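Local coordinates for mitochondrial RNA-binding protein 1 (Trypanosoma brucei, PDB 2GIA), which works with its partner MRP2 to bind guide RNA, acting as an RNA matchmaker in the editing of mitochondrial messenger RNA, at residues L10-I15 / M27-D33; D17-P22 / Q44-R48; K35-Q41 / I65-H71; K101-Y106 / A132-E136. All coordinates share one frame; numbering follows the deposited sequence.

Interaction 1: residues L10-I15 / M27-D33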
loop_
_atom_site.group_PDB
_atom_site.type_symbol
_atom_site.label_atom_id
_atom_site.label_comp_id
_atom_site.label_asym_id
_atom_site.label_seq_id
_atom_site.Cartn_x
_atom_site.Cartn_y
_atom_site.Cartn_z
ATOM N N LEU B 10 4.103 -0.063 20.044
ATOM C CA LEU B 10 4.341 -0.583 18.706
ATOM C C LEU B 10 3.085 -1.059 18.002
ATOM O O LEU B 10 2.106 -1.461 18.637
ATOM C CB LEU B 10 5.305 -1.774 18.781
ATOM C CG LEU B 10 6.625 -1.478 19.485
ATOM C CD1 LEU B 10 7.456 -2.761 19.610
ATOM C CD2 LEU B 10 7.362 -0.389 18.712
ATOM N N PRO B 11 3.083 -0.972 16.670
ATOM C CA PRO B 11 1.924 -1.457 15.930
ATOM C C PRO B 11 1.919 -2.962 16.219
ATOM O O PRO B 11 3.008 -3.581 16.239
ATOM C CB PRO B 11 2.309 -1.208 14.466
ATOM C CG PRO B 11 3.224 -0.014 14.523
ATOM C CD PRO B 11 4.056 -0.300 15.791
ATOM N N LYS B 12 0.749 -3.551 16.437
ATOM C CA LYS B 12 0.671 -4.983 16.728
ATOM C C LYS B 12 -0.726 -5.507 16.601
ATOM O O LYS B 12 -1.664 -4.725 16.502
ATOM C CB LYS B 12 1.053 -5.233 18.197
ATOM C CG LYS B 12 0.052 -4.534 19.190
ATOM C CD LYS B 12 0.254 -4.996 20.676
ATOM C CE LYS B 12 -0.798 -4.349 21.617
ATOM N NZ LYS B 12 -0.701 -4.856 23.039
ATOM N N PHE B 13 -0.866 -6.842 16.553
ATOM C CA PHE B 13 -2.180 -7.464 16.653
ATOM C C PHE B 13 -2.018 -8.653 17.614
ATOM O O PHE B 13 -0.903 -9.166 17.802
ATOM C CB PHE B 13 -2.776 -7.905 15.298
ATOM C CG PHE B 13 -2.131 -9.123 14.677
ATOM C CD1 PHE B 13 -1.085 -8.972 13.741
ATOM C CD2 PHE B 13 -2.596 -10.395 14.973
ATOM C CE1 PHE B 13 -0.516 -10.104 13.094
ATOM C CE2 PHE B 13 -2.045 -11.542 14.352
ATOM C CZ PHE B 13 -0.997 -11.397 13.399
ATOM N N GLU B 14 -3.125 -9.087 18.213
ATOM C CA GLU B 14 -3.081 -10.195 19.142
ATOM C C GLU B 14 -4.213 -11.159 18.873
ATOM O O GLU B 14 -5.282 -10.759 18.416
ATOM C CB GLU B 14 -3.201 -9.666 20.582
ATOM C CG GLU B 14 -2.068 -8.726 20.972
ATOM C CD GLU B 14 -2.266 -8.140 22.388
ATOM O OE1 GLU B 14 -1.318 -7.547 22.910
ATOM O OE2 GLU B 14 -3.367 -8.288 22.958
ATOM N N ILE B 15 -3.956 -12.433 19.134
ATOM C CA ILE B 15 -4.965 -13.478 19.009
ATOM C C ILE B 15 -5.136 -14.030 20.435
ATOM O O ILE B 15 -4.213 -14.621 20.986
ATOM C CB ILE B 15 -4.469 -14.602 18.120
ATOM C CG1 ILE B 15 -4.213 -14.021 16.705
ATOM C CG2 ILE B 15 -5.508 -15.727 18.032
ATOM C CD1 ILE B 15 -3.650 -15.037 15.718
ATOM N N MET B 27 -2.147 -16.561 24.199
ATOM C CA MET B 27 -2.386 -15.215 23.696
ATOM C C MET B 27 -1.157 -15.033 22.784
ATOM O O MET B 27 -0.020 -15.117 23.242
ATOM C CB MET B 27 -2.403 -14.149 24.805
ATOM C CG MET B 27 -2.816 -12.734 24.254
ATOM S SD MET B 27 -1.421 -11.916 23.379
ATOM C CE MET B 27 -0.490 -11.271 24.802
ATOM N N THR B 28 -1.363 -14.789 21.483
ATOM C CA THR B 28 -0.192 -14.649 20.594
ATOM C C THR B 28 -0.132 -13.196 20.134
ATOM O O THR B 28 -1.153 -12.632 19.760
ATOM C CB THR B 28 -0.356 -15.555 19.302
ATOM O OG1 THR B 28 -0.440 -16.924 19.700
ATOM C CG2 THR B 28 0.824 -15.362 18.341
ATOM N N ARG B 29 1.044 -12.607 20.157
ATOM C CA ARG B 29 1.186 -11.190 19.761
ATOM C C ARG B 29 2.217 -11.053 18.656
ATOM O O ARG B 29 3.285 -11.654 18.747
ATOM C CB ARG B 29 1.688 -10.351 20.980
ATOM C CG ARG B 29 1.873 -8.838 20.653
ATOM C CD ARG B 29 2.427 -8.029 21.857
ATOM N NE ARG B 29 1.385 -7.967 22.875
ATOM C CZ ARG B 29 1.597 -8.094 24.180
ATOM N NH1 ARG B 29 0.579 -8.029 25.016
ATOM N NH2 ARG B 29 2.824 -8.274 24.645
ATOM N N VAL B 30 1.887 -10.268 17.619
ATOM C CA VAL B 30 2.811 -9.991 16.524
ATOM C C VAL B 30 2.936 -8.469 16.527
ATOM O O VAL B 30 1.933 -7.758 16.401
ATOM C CB VAL B 30 2.241 -10.487 15.141
ATOM C CG1 VAL B 30 3.263 -10.157 14.010
ATOM C CG2 VAL B 30 2.014 -12.017 15.203
ATOM N N ALA B 31 4.165 -7.976 16.732
ATOM C CA ALA B 31 4.418 -6.540 16.766
ATOM C C ALA B 31 5.621 -6.234 15.895
ATOM O O ALA B 31 6.389 -7.136 15.493
ATOM C CB ALA B 31 4.739 -6.068 18.229
ATOM N N VAL B 32 5.819 -4.952 15.620
ATOM C CA VAL B 32 7.005 -4.591 14.823
ATOM C C VAL B 32 7.586 -3.278 15.366
ATOM O O VAL B 32 6.855 -2.334 15.683
ATOM C CB VAL B 32 6.675 -4.439 13.314
ATOM C CG1 VAL B 32 5.785 -3.195 13.060
ATOM C CG2 VAL B 32 7.979 -4.267 12.536
ATOM N N ASP B 33 8.896 -3.276 15.515
ATOM C CA ASP B 33 9.636 -2.107 15.989
ATOM C C ASP B 33 10.562 -1.670 14.821
ATOM O O ASP B 33 11.691 -2.136 14.711
ATOM C CB ASP B 33 10.464 -2.519 17.216
ATOM C CG ASP B 33 11.210 -1.334 17.838
ATOM O OD1 ASP B 33 11.074 -0.190 17.338
ATOM O OD2 ASP B 33 11.919 -1.554 18.833
HETATM O O HOH W 1 -3.228 -17.460 20.401
#
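V30 and F13 face each other as a hydrogen-bonded pair in the antiparallel hairpin of strands 12-17 and 26-33, joined by F13 N to V30 O (2.9 Å) and V30 N to F13 O (3.0 Å). Their side chains leave the sheet on the same face and lie side by side. With chi1 at 73°, F13 CG sits between its own backbone N and carbonyl carbon, and the ring leans across until CE1 is 3.5 Å from V30 CB, while CZ rests against the CG2 methyl of the same valine. At the open end of the hairpin L10, still ahead of the strand, lays its CB 3.5 Å from V32 O and brings both methyls against D33.

The opposite face carries charge. R29 approaches E14 side-on and gives two N-H groups to a single oxygen, with NE 2.7 Å and NH1 2.9 Å from E14 OE1, which lies in the guanidinium plane. K12 NZ reaches the same OE1 at 2.8 Å from above the carboxylate plane, 48° out of it. One oxygen thus gathers two cations into a salt-bridge network, and OE2 is held by H16.

Strand 26-33 is also bonded along its backbone to strand 36-43, so the hairpin forms one side of a four-stranded sheet. The F13 and V30 face is covered by helix 130-145, where F138 meets the F13 ring edge-to-face, and by F127 of strand 121-128; P11 and V32 pack on G189 and F190 of the MRP2 chain.

Interaction 2: residues D17-P22 / Q44-R48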
loop_
_atom_site.group_PDB
_atom_site.type_symbol
_atom_site.label_atom_id
_atom_site.label_comp_id
_atom_site.label_asym_id
_atom_site.label_seq_id
_atom_site.Cartn_x
_atom_site.Cartn_y
_atom_site.Cartn_z
ATOM N N ASP B 17 -6.742 -16.682 22.415
ATOM C CA ASP B 17 -7.363 -17.980 22.253
ATOM C C ASP B 17 -7.573 -18.613 23.641
ATOM O O ASP B 17 -6.821 -19.474 24.074
ATOM C CB ASP B 17 -6.453 -18.843 21.386
ATOM C CG ASP B 17 -7.069 -20.183 21.043
ATOM O OD1 ASP B 17 -6.310 -21.078 20.595
ATOM O OD2 ASP B 17 -8.293 -20.338 21.225
ATOM N N VAL B 18 -8.603 -18.168 24.330
ATOM C CA VAL B 18 -8.888 -18.684 25.673
ATOM C C VAL B 18 -9.691 -19.992 25.550
ATOM O O VAL B 18 -10.697 -20.014 24.839
ATOM C CB VAL B 18 -9.727 -17.657 26.452
ATOM C CG1 VAL B 18 -10.105 -18.226 27.822
ATOM C CG2 VAL B 18 -8.966 -16.359 26.590
ATOM N N ARG B 19 -9.258 -21.042 26.264
ATOM C CA ARG B 19 -9.880 -22.382 26.235
ATOM C C ARG B 19 -10.408 -22.838 27.582
ATOM O O ARG B 19 -9.977 -22.342 28.627
ATOM C CB ARG B 19 -8.876 -23.451 25.792
ATOM C CG ARG B 19 -8.139 -23.171 24.487
ATOM C CD ARG B 19 -9.137 -23.133 23.330
ATOM N NE ARG B 19 -8.447 -23.141 22.061
ATOM C CZ ARG B 19 -7.834 -24.200 21.558
ATOM N NH1 ARG B 19 -7.837 -25.357 22.208
ATOM N NH2 ARG B 19 -7.177 -24.083 20.421
ATOM N N ASP B 20 -11.337 -23.795 27.548
ATOM C CA ASP B 20 -11.885 -24.361 28.785
ATOM C C ASP B 20 -10.737 -25.120 29.445
ATOM O O ASP B 20 -10.635 -25.172 30.662
ATOM C CB ASP B 20 -13.058 -25.294 28.482
ATOM C CG ASP B 20 -14.230 -24.558 27.849
ATOM O OD1 ASP B 20 -14.583 -23.462 28.350
ATOM O OD2 ASP B 20 -14.797 -25.076 26.861
ATOM N N ASP B 21 -9.865 -25.708 28.629
ATOM C CA ASP B 21 -8.698 -26.381 29.179
ATOM C C ASP B 21 -7.502 -25.431 29.046
ATOM O O ASP B 21 -6.871 -25.375 27.986
ATOM C CB ASP B 21 -8.376 -27.667 28.422
ATOM C CG ASP B 21 -7.427 -28.570 29.201
ATOM O OD1 ASP B 21 -6.418 -28.056 29.735
ATOM O OD2 ASP B 21 -7.696 -29.791 29.289
ATOM N N PRO B 22 -7.154 -24.716 30.130
ATOM C CA PRO B 22 -6.043 -23.747 30.223
ATOM C C PRO B 22 -4.810 -24.231 29.491
ATOM O O PRO B 22 -4.096 -23.456 28.843
ATOM C CB PRO B 22 -5.768 -23.667 31.716
ATOM C CG PRO B 22 -7.101 -23.977 32.322
ATOM C CD PRO B 22 -7.626 -25.090 31.475
ATOM N N GLN B 44 -2.045 -19.621 28.534
ATOM C CA GLN B 44 -3.193 -19.216 29.338
ATOM C C GLN B 44 -2.843 -19.577 30.798
ATOM O O GLN B 44 -2.146 -20.565 31.030
ATOM C CB GLN B 44 -4.441 -19.996 28.916
ATOM C CG GLN B 44 -5.651 -19.779 29.776
ATOM C CD GLN B 44 -6.902 -20.410 29.135
ATOM O OE1 GLN B 44 -6.975 -20.550 27.915
ATOM N NE2 GLN B 44 -7.880 -20.780 29.953
ATOM N N LEU B 45 -3.331 -18.769 31.745
ATOM C CA LEU B 45 -3.101 -18.991 33.186
ATOM C C LEU B 45 -4.468 -19.288 33.816
ATOM O O LEU B 45 -5.327 -18.419 33.914
ATOM C CB LEU B 45 -2.502 -17.737 33.817
ATOM C CG LEU B 45 -2.030 -17.855 35.285
ATOM C CD1 LEU B 45 -0.963 -18.947 35.407
ATOM C CD2 LEU B 45 -1.515 -16.500 35.755
ATOM N N GLY B 46 -4.685 -20.546 34.180
ATOM C CA GLY B 46 -5.948 -20.909 34.787
ATOM C C GLY B 46 -7.165 -20.870 33.885
ATOM O O GLY B 46 -7.091 -20.497 32.704
ATOM N N PRO B 47 -8.321 -21.263 34.434
ATOM C CA PRO B 47 -9.601 -21.296 33.726
ATOM C C PRO B 47 -9.937 -19.937 33.155
ATOM O O PRO B 47 -9.417 -18.934 33.614
ATOM C CB PRO B 47 -10.605 -21.677 34.833
ATOM C CG PRO B 47 -9.806 -22.518 35.760
ATOM C CD PRO B 47 -8.451 -21.807 35.807
ATOM N N ARG B 48 -10.808 -19.929 32.149
ATOM C CA ARG B 48 -11.337 -18.716 31.529
ATOM C C ARG B 48 -11.886 -17.826 32.656
ATOM O O ARG B 48 -12.625 -18.302 33.536
ATOM C CB ARG B 48 -12.482 -19.108 30.607
ATOM C CG ARG B 48 -13.152 -17.974 29.881
ATOM C CD ARG B 48 -14.420 -18.525 29.191
ATOM N NE ARG B 48 -14.081 -19.646 28.307
ATOM C CZ ARG B 48 -13.705 -19.512 27.032
ATOM N NH1 ARG B 48 -13.632 -18.301 26.483
ATOM N NH2 ARG B 48 -13.374 -20.587 26.316
HETATM O O HOH W 2 -1.591 -22.728 29.454
#
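Q44 inserts its side-chain amide against the backbone of R19 and bonds to it twice. R19 N points almost straight at Q44 OE1 (2.9 Å, 176° at the hydrogen), in the carbonyl plane on a lone pair, and Q44 NE2 returns a bond to R19 O at 2.9 Å. NE2 spends its second hydrogen on G46 O, also 2.9 Å away and close to the amide plane, so that three bonds fix the rotation of the amide. The side chain arrives there extended, with CG anti to the backbone N (chi1 173°).

P22 packs alongside, its CG 3.5 Å from G46 C, and a water bridges P22 O and Q44 O. Farther out, V18 CG1 lies over one face of the R48 guanidinium and 3.7 Å from R48 CG, while D20 OD1 forms a long salt bridge with R48 NH2 (3.7 Å). D17 steadies the R19 side chain through OD2, 2.9 Å from R19 NE. Behind the glutamine, the backbone of Q44 is bonded to G25, and Q58 touches both V18 and Q44.

Two irregular loops are therefore joined chiefly by neutral amide and peptide groups, with the buried Q44 amide satisfied at both ends, whereas the exposed D20 and R48 pair probably adds only a weak attraction.

Interaction 3: residues K35-Q41 / I65-H71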
loop_
_atom_site.group_PDB
_atom_site.type_symbol
_atom_site.label_atom_id
_atom_site.label_comp_id
_atom_site.label_asym_id
_atom_site.label_seq_id
_atom_site.Cartn_x
_atom_site.Cartn_y
_atom_site.Cartn_z
ATOM N N LYS B 35 12.224 -2.013 11.723
ATOM C CA LYS B 35 12.521 -3.092 10.802
ATOM C C LYS B 35 12.359 -4.466 11.439
ATOM O O LYS B 35 12.358 -5.474 10.727
ATOM C CB LYS B 35 13.994 -2.975 10.353
ATOM C CG LYS B 35 14.336 -1.673 9.619
ATOM C CD LYS B 35 15.860 -1.628 9.342
ATOM C CE LYS B 35 16.283 -0.484 8.376
ATOM N NZ LYS B 35 17.792 -0.610 8.088
ATOM N N LEU B 36 12.222 -4.498 12.765
ATOM C CA LEU B 36 12.229 -5.771 13.490
ATOM C C LEU B 36 10.923 -6.316 14.052
ATOM O O LEU B 36 10.304 -5.719 14.934
ATOM C CB LEU B 36 13.266 -5.665 14.604
ATOM C CG LEU B 36 14.645 -5.071 14.187
ATOM C CD1 LEU B 36 15.595 -5.139 15.435
ATOM C CD2 LEU B 36 15.263 -5.872 12.998
ATOM N N LEU B 37 10.503 -7.448 13.485
ATOM C CA LEU B 37 9.275 -8.136 13.893
ATOM C C LEU B 37 9.512 -8.794 15.277
ATOM O O LEU B 37 10.568 -9.383 15.511
ATOM C CB LEU B 37 9.020 -9.206 12.864
ATOM C CG LEU B 37 7.704 -9.566 12.226
ATOM C CD1 LEU B 37 6.714 -8.379 12.104
ATOM C CD2 LEU B 37 8.098 -10.205 10.846
ATOM N N LEU B 38 8.554 -8.680 16.177
ATOM C CA LEU B 38 8.651 -9.295 17.509
ATOM C C LEU B 38 7.431 -10.192 17.652
ATOM O O LEU B 38 6.298 -9.720 17.722
ATOM C CB LEU B 38 8.641 -8.204 18.615
ATOM C CG LEU B 38 9.676 -7.091 18.314
ATOM C CD1 LEU B 38 9.505 -5.868 19.227
ATOM C CD2 LEU B 38 11.070 -7.681 18.466
ATOM N N ILE B 39 7.658 -11.491 17.773
ATOM C CA ILE B 39 6.548 -12.422 17.870
ATOM C C ILE B 39 6.595 -13.011 19.273
ATOM O O ILE B 39 7.630 -13.524 19.677
ATOM C CB ILE B 39 6.706 -13.521 16.807
ATOM C CG1 ILE B 39 6.665 -12.857 15.412
ATOM C CG2 ILE B 39 5.524 -14.501 16.914
ATOM C CD1 ILE B 39 6.872 -13.848 14.227
ATOM N N SER B 40 5.475 -12.914 19.985
ATOM C CA SER B 40 5.369 -13.359 21.376
ATOM C C SER B 40 4.170 -14.229 21.623
ATOM O O SER B 40 3.175 -14.192 20.881
ATOM C CB SER B 40 5.256 -12.109 22.305
ATOM O OG SER B 40 6.402 -11.321 22.158
ATOM N N GLN B 41 4.264 -15.085 22.640
ATOM C CA GLN B 41 3.106 -15.860 22.969
ATOM C C GLN B 41 3.099 -16.130 24.472
ATOM O O GLN B 41 4.148 -16.433 25.033
ATOM C CB GLN B 41 3.088 -17.197 22.258
ATOM C CG GLN B 41 1.712 -17.864 22.427
ATOM C CD GLN B 41 1.657 -19.230 21.745
ATOM O OE1 GLN B 41 2.202 -20.218 22.239
ATOM N NE2 GLN B 41 0.992 -19.281 20.596
ATOM N N ILE B 65 7.031 -16.832 25.353
ATOM C CA ILE B 65 7.991 -17.094 24.314
ATOM C C ILE B 65 8.111 -15.702 23.656
ATOM O O ILE B 65 7.106 -15.006 23.473
ATOM C CB ILE B 65 7.443 -18.112 23.288
ATOM C CG1 ILE B 65 7.556 -19.508 23.888
ATOM C CG2 ILE B 65 8.204 -18.013 21.953
ATOM C CD1 ILE B 65 6.607 -20.489 23.254
ATOM N N SER B 66 9.326 -15.288 23.297
ATOM C CA SER B 66 9.495 -13.998 22.658
ATOM C C SER B 66 10.665 -14.043 21.683
ATOM O O SER B 66 11.828 -14.181 22.085
ATOM C CB SER B 66 9.710 -12.892 23.713
ATOM O OG SER B 66 9.568 -11.637 23.089
ATOM N N VAL B 67 10.368 -13.955 20.386
ATOM C CA VAL B 67 11.424 -14.025 19.390
ATOM C C VAL B 67 11.502 -12.733 18.577
ATOM O O VAL B 67 10.493 -12.053 18.357
ATOM C CB VAL B 67 11.243 -15.235 18.410
ATOM C CG1 VAL B 67 11.298 -16.588 19.218
ATOM C CG2 VAL B 67 9.916 -15.165 17.674
ATOM N N ARG B 68 12.708 -12.432 18.111
ATOM C CA ARG B 68 12.932 -11.200 17.344
ATOM C C ARG B 68 13.492 -11.599 15.989
ATOM O O ARG B 68 14.449 -12.359 15.931
ATOM C CB ARG B 68 13.925 -10.330 18.142
ATOM C CG ARG B 68 14.221 -8.983 17.546
ATOM C CD ARG B 68 15.444 -8.384 18.265
ATOM N NE ARG B 68 15.288 -6.957 18.488
ATOM C CZ ARG B 68 14.557 -6.410 19.457
ATOM N NH1 ARG B 68 13.899 -7.170 20.329
ATOM N NH2 ARG B 68 14.469 -5.085 19.542
ATOM N N LEU B 69 12.890 -11.116 14.889
ATOM C CA LEU B 69 13.370 -11.459 13.549
ATOM C C LEU B 69 14.183 -10.285 12.954
ATOM O O LEU B 69 14.213 -9.191 13.505
ATOM C CB LEU B 69 12.165 -11.807 12.635
ATOM C CG LEU B 69 11.124 -12.822 13.154
ATOM C CD1 LEU B 69 10.230 -13.363 11.987
ATOM C CD2 LEU B 69 11.802 -13.943 13.856
ATOM N N ARG B 70 14.831 -10.523 11.829
ATOM C CA ARG B 70 15.641 -9.489 11.170
ATOM C C ARG B 70 14.838 -8.781 10.079
ATOM O O ARG B 70 13.811 -9.271 9.637
ATOM C CB ARG B 70 16.868 -10.119 10.508
ATOM C CG ARG B 70 17.878 -10.837 11.407
ATOM C CD ARG B 70 18.849 -11.640 10.490
ATOM N NE ARG B 70 18.106 -12.633 9.691
ATOM C CZ ARG B 70 18.602 -13.304 8.654
ATOM N NH1 ARG B 70 19.860 -13.087 8.271
ATOM N NH2 ARG B 70 17.844 -14.196 8.006
ATOM N N HIS B 71 15.301 -7.621 9.633
ATOM C CA HIS B 71 14.594 -6.932 8.573
ATOM C C HIS B 71 14.382 -7.848 7.366
ATOM O O HIS B 71 13.309 -7.863 6.759
ATOM C CB HIS B 71 15.375 -5.698 8.107
ATOM C CG HIS B 71 14.555 -4.739 7.286
ATOM N ND1 HIS B 71 15.127 -3.722 6.547
ATOM C CD2 HIS B 71 13.209 -4.613 7.122
ATOM C CE1 HIS B 71 14.174 -3.013 5.965
ATOM N NE2 HIS B 71 13.002 -3.529 6.292
HETATM O O HOH W 3 17.768 -3.254 6.240
HETATM O O HOH W 4 11.687 -8.181 10.958
#
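K35 stretches its aliphatic chain over one face of the H71 imidazole in a CH-pi contact, CG standing 3.8 Å from the ring centroid and only 7° off the normal. Beyond the ring its NZ shares a water with H71 ND1, the water lying in the ring plane; H71 NE2 is held by S146, and NZ has a long, weak ion pair with D47 of the MRP2 chain. L36 lies along the segment after strand 65-68, with CD2 3.5 Å from L69 O, and CD1 beside the NE of R68. Here, where the strands part, a second water ties K35 O, L37 N and R70 O together. L37 O takes the first direct backbone bond, from L69 N at 3.0 Å, and its CD2 meets L69 CD1 on the side covered by L74 and L77 of helix 71-81.

This is the last pairing of a four-stranded antiparallel sheet: strand 65-68 is one of its two edge strands within the chain and leads through L69 and R70 into that helix, with R70 at the N-cap position. L38 turns to the other face, where CD2 lies over the R68 guanidinium, 3.4 Å from NH1. I39 exchanges two backbone bonds with V67 and sets CB 3.7 Å from V67 CG2. Q41 repeats this pair of hydrogen bonds with I65, its N 3.0 Å from I65 O and its O 2.9 Å from I65 N, while its side-chain amide joins W123 and T28.

Interaction 4: residues K101-Y106 / A132-E136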
loop_
_atom_site.group_PDB
_atom_site.type_symbol
_atom_site.label_atom_id
_atom_site.label_comp_id
_atom_site.label_asym_id
_atom_site.label_seq_id
_atom_site.Cartn_x
_atom_site.Cartn_y
_atom_site.Cartn_z
ATOM N N LYS B 101 3.285 -21.329 4.079
ATOM C CA LYS B 101 1.874 -21.081 3.760
ATOM C C LYS B 101 1.163 -22.410 3.661
ATOM O O LYS B 101 1.696 -23.341 3.061
ATOM C CB LYS B 101 1.757 -20.300 2.434
ATOM C CG LYS B 101 0.310 -19.847 2.063
ATOM C CD LYS B 101 0.352 -18.766 0.988
ATOM C CE LYS B 101 -1.027 -18.123 0.768
ATOM N NZ LYS B 101 -0.846 -16.994 -0.172
ATOM N N SER B 102 0.005 -22.525 4.312
ATOM C CA SER B 102 -0.772 -23.763 4.285
ATOM C C SER B 102 -2.091 -23.513 3.540
ATOM O O SER B 102 -2.367 -22.388 3.118
ATOM C CB SER B 102 -1.073 -24.217 5.704
ATOM O OG SER B 102 -2.012 -23.349 6.303
ATOM N N ALA B 103 -2.913 -24.550 3.390
ATOM C CA ALA B 103 -4.199 -24.400 2.715
ATOM C C ALA B 103 -5.119 -23.506 3.532
ATOM O O ALA B 103 -5.895 -22.763 2.962
ATOM C CB ALA B 103 -4.879 -25.780 2.498
ATOM N N GLN B 104 -5.040 -23.570 4.857
ATOM C CA GLN B 104 -5.916 -22.729 5.687
ATOM C C GLN B 104 -5.334 -21.365 6.108
ATOM O O GLN B 104 -6.081 -20.461 6.541
ATOM C CB GLN B 104 -6.314 -23.484 6.948
ATOM C CG GLN B 104 -7.073 -24.783 6.689
ATOM C CD GLN B 104 -8.419 -24.534 6.045
ATOM O OE1 GLN B 104 -9.209 -23.717 6.533
ATOM N NE2 GLN B 104 -8.694 -25.236 4.943
ATOM N N GLY B 105 -4.016 -21.206 5.976
ATOM C CA GLY B 105 -3.402 -19.960 6.396
ATOM C C GLY B 105 -1.896 -20.031 6.448
ATOM O O GLY B 105 -1.259 -20.327 5.413
ATOM N N TYR B 106 -1.317 -19.770 7.623
ATOM C CA TYR B 106 0.144 -19.799 7.770
ATOM C C TYR B 106 0.527 -20.560 9.025
ATOM O O TYR B 106 -0.241 -20.597 9.989
ATOM C CB TYR B 106 0.713 -18.362 7.818
ATOM C CG TYR B 106 0.447 -17.620 6.515
ATOM C CD1 TYR B 106 1.323 -17.739 5.422
ATOM C CD2 TYR B 106 -0.683 -16.846 6.369
ATOM C CE1 TYR B 106 1.057 -17.091 4.193
ATOM C CE2 TYR B 106 -0.966 -16.183 5.126
ATOM C CZ TYR B 106 -0.094 -16.316 4.062
ATOM O OH TYR B 106 -0.351 -15.657 2.881
ATOM N N ALA B 132 -5.314 -15.335 9.088
ATOM C CA ALA B 132 -4.289 -15.377 8.022
ATOM C C ALA B 132 -4.359 -14.025 7.283
ATOM O O ALA B 132 -3.339 -13.462 6.894
ATOM C CB ALA B 132 -4.589 -16.517 7.014
ATOM N N VAL B 133 -5.575 -13.500 7.086
ATOM C CA VAL B 133 -5.709 -12.177 6.427
ATOM C C VAL B 133 -5.095 -11.075 7.325
ATOM O O VAL B 133 -4.366 -10.190 6.866
ATOM C CB VAL B 133 -7.186 -11.864 6.181
ATOM C CG1 VAL B 133 -7.351 -10.403 5.622
ATOM C CG2 VAL B 133 -7.739 -12.925 5.201
ATOM N N THR B 134 -5.380 -11.159 8.617
ATOM C CA THR B 134 -4.833 -10.207 9.595
ATOM C C THR B 134 -3.272 -10.212 9.519
ATOM O O THR B 134 -2.620 -9.159 9.442
ATOM C CB THR B 134 -5.301 -10.623 11.019
ATOM O OG1 THR B 134 -6.732 -10.480 11.096
ATOM C CG2 THR B 134 -4.635 -9.760 12.076
ATOM N N LEU B 135 -2.699 -11.401 9.489
ATOM C CA LEU B 135 -1.239 -11.554 9.426
ATOM C C LEU B 135 -0.674 -11.004 8.114
ATOM O O LEU B 135 0.313 -10.282 8.120
ATOM C CB LEU B 135 -0.850 -13.042 9.575
ATOM C CG LEU B 135 0.668 -13.262 9.445
ATOM C CD1 LEU B 135 1.390 -12.637 10.656
ATOM C CD2 LEU B 135 0.955 -14.732 9.408
ATOM N N GLU B 136 -1.263 -11.383 6.983
ATOM C CA GLU B 136 -0.808 -10.853 5.695
ATOM C C GLU B 136 -0.822 -9.313 5.692
ATOM O O GLU B 136 0.167 -8.681 5.275
ATOM C CB GLU B 136 -1.728 -11.348 4.546
ATOM C CG GLU B 136 -1.590 -12.857 4.222
ATOM C CD GLU B 136 -2.707 -13.403 3.324
ATOM O OE1 GLU B 136 -2.528 -14.515 2.789
ATOM O OE2 GLU B 136 -3.769 -12.738 3.167
HETATM O O HOH W 5 -3.310 -15.090 0.430
#
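G105 and A132 bring the start of strand 105-109 against helix 130-145, their CA atoms 4.9 Å apart, with G105 in a conformation suited to glycine (phi 168°). The A132 methyl fills this close approach, its CB 3.7 Å from G105 CA and 4.0 Å from Y106 CD2. One turn farther along the helix, L135 CD2 touches Y106 CB at 4.0 Å, so two apolar helix residues touch the near part of the tyrosine, and the F99 ring also meets it, its plane nearly parallel.

The far end of the ring is polar. E136, extended beyond CG (chi2 167°), crosses the tyrosine at about a right angle and delivers OE1 to the ring edge, with the carboxylate turned 71° from the ring plane. Y106 OH donates to E136 OE1 in a very short bond of 2.5 Å. A water gives a further bond to OE1 at 2.6 Å and accepts one from K101 NZ, which also has a weak bond to Y106 OH (3.4 Å). K101 is itself secured by C81 O and E83, and S102 OG accepts from G105 N in an ST motif that shapes the turn between the strands.

R112 of the MRP2 chain completes the surroundings of E136 OE1 with a salt bridge. Tyrosine, water and arginine all converge on this oxygen, which is consistent with an ionised carboxylate whose negative charge is partly balanced by R112 and by its hydrogen-bond donors; the R112 salt bridge links the two subunits.

From the N terminus, interaction 1 closes the hairpin between strands 12-17 and 26-33. The end of the first strand and the loop after it hold 17-22, which interaction 2 joins to the loop after strand 36-43, so the two contacts cross. Interaction 3 closes the long connection from strand 36-43 to strand 65-68; it crosses interaction 2 but follows interaction 1 in series. Interactions 1 and 3 build one sheet, meeting through A31 with L38 and R29 with S40, while interaction 2 joins the loops at its end. Interaction 4 comes last, after the other three, and ties strand 105-109 of the second sheet to helix 130-145, which touches interaction 1 through F13 against T134 and L135.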